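Local coordinates for excinuclease ABC, subunit A. (Deinococcus radiodurans, PDB 2VF7), which probably binds DNA and takes part in damage recognition for excision repair, as a zinc-containing, ATP-hydrolysing ABC protein of the UvrA family, at residues 186-189 with 190-194. The protein carries 1 engineered substitution. Residues are numbered along the deposited sequence; the frame is centred on the assembly and turned at random.
Sequences QAWG and GQNQR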
# COMPACT_ATOMS: atom_id res chain seq x y z
N GLN A 186 24.77 4.31 -22.07
CA GLN A 186 25.77 5.34 -21.87
C GLN A 186 26.57 4.98 -20.65
O GLN A 186 26.23 4.02 -19.93
CB GLN A 186 25.11 6.71 -21.71
CG GLN A 186 24.38 7.22 -22.97
CD GLN A 186 23.65 8.53 -22.74
OE1 GLN A 186 22.77 8.63 -21.87
NE2 GLN A 186 23.99 9.55 -23.53
N ALA A 187 27.64 5.73 -20.42
CA ALA A 187 28.58 5.50 -19.32
C ALA A 187 28.90 4.01 -19.14
O ALA A 187 29.04 3.30 -20.13
CB ALA A 187 28.11 6.16 -18.02
N TRP A 188 29.01 3.56 -17.90
CA TRP A 188 29.57 2.26 -17.55
C TRP A 188 28.98 1.01 -18.23
O TRP A 188 29.73 0.10 -18.58
CB TRP A 188 29.56 2.08 -16.03
CG TRP A 188 30.34 0.89 -15.56
CD1 TRP A 188 31.67 0.84 -15.21
CD2 TRP A 188 29.84 -0.44 -15.41
NE1 TRP A 188 32.02 -0.45 -14.84
CE2 TRP A 188 30.91 -1.25 -14.95
CE3 TRP A 188 28.58 -1.03 -15.62
CZ2 TRP A 188 30.76 -2.60 -14.69
CZ3 TRP A 188 28.44 -2.35 -15.37
CH2 TRP A 188 29.52 -3.13 -14.91
N GLY A 189 27.66 0.95 -18.39
CA GLY A 189 27.02 -0.21 -19.03
C GLY A 189 27.50 -0.46 -20.45
O GLY A 189 27.56 -1.60 -20.90
N GLY A 190 27.85 0.60 -21.17
CA GLY A 190 28.41 0.45 -22.51
C GLY A 190 29.83 -0.09 -22.53
O GLY A 190 30.21 -0.83 -23.45
N GLN A 191 30.63 0.26 -21.52
CA GLN A 191 32.02 -0.20 -21.50
C GLN A 191 32.19 -1.61 -20.96
O GLN A 191 33.12 -2.32 -21.36
CB GLN A 191 32.95 0.77 -20.74
CG GLN A 191 32.69 0.92 -19.27
CD GLN A 191 33.96 1.22 -18.49
OE1 GLN A 191 34.75 0.32 -18.22
NE2 GLN A 191 34.14 2.47 -18.10
N ASN A 192 31.32 -1.98 -20.02
CA ASN A 192 31.10 -3.36 -19.59
C ASN A 192 30.95 -4.35 -20.74
O ASN A 192 31.62 -5.37 -20.76
CB ASN A 192 29.85 -3.42 -18.72
CG ASN A 192 29.58 -4.82 -18.16
OD1 ASN A 192 28.42 -5.25 -18.06
ND2 ASN A 192 30.64 -5.53 -17.78
N GLN A 193 30.08 -4.05 -21.71
CA GLN A 193 29.83 -4.96 -22.84
C GLN A 193 31.07 -5.02 -23.76
O GLN A 193 31.39 -6.07 -24.38
CB GLN A 193 28.59 -4.49 -23.63
CG GLN A 193 27.22 -4.66 -22.93
CD GLN A 193 26.97 -6.10 -22.37
OE1 GLN A 193 27.12 -7.08 -23.08
NE2 GLN A 193 26.61 -6.19 -21.12
N ARG A 194 31.77 -3.89 -23.81
CA ARG A 194 33.00 -3.75 -24.57
C ARG A 194 34.10 -4.56 -23.93
O ARG A 194 34.85 -5.23 -24.63
CB ARG A 194 33.37 -2.29 -24.67
CG ARG A 194 34.68 -2.02 -25.36
CD ARG A 194 35.68 -1.62 -24.33
NE ARG A 194 35.43 -0.25 -23.93
CZ ARG A 194 36.04 0.33 -22.92
NH1 ARG A 194 36.92 -0.35 -22.20
NH2 ARG A 194 35.76 1.59 -22.64
O HOH W 1 26.37 -3.56 -19.34
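Trp188 and Asn192 meet one helical turn apart, with the indole laid over the asparagine side chain. Asn192 CB sits over the six-membered ring in a CH-pi contact, 3.9 Å from its centroid and 17° off the ring normal. The amide follows the same face. Asn192 CG is 3.7 Å from Trp188 CH2, and the amide and ring planes differ by only 15°. CG of Trp188 is anti to the backbone N (chi1 -169°), as is CG of Asn192, which carries the indole along the helix to its partner. Gln191 adds a lesser contact at the five-membered ring, where its CD lies 4.0 Å from Trp188 CD1.

Backbone bonds link the two segments. Asn192 N donates to Trp188 O at 3.0 Å in a nearly straight i+4 bond. Gln191 N makes a weak bond to the same oxygen. Gly190 N reaches Ala187 O at 3.1 Å, a bent bond spanning three residues. Ala187 O also accepts from Arg179.

A water joins the side chains to the backbone. It donates to Gly189 O (2.8 Å) and Asn192 OD1 (2.9 Å), and accepts from Gln193 NE2 (3.2 Å). The amide of Gln193 is also held elsewhere: its OE1 accepts from Ser256 N, and its NE2 donates to Thr254 O.

The contact is local packing within helix 187-199, inside the UvrA DNA-binding domain and away from the zinc and ADP sites. Gln193 ties this helix to the end of strand 251-254 and the residues just after it, and Asn192 ND2 adds a weak hydrogen bond to Tyr251 OH of the same strand.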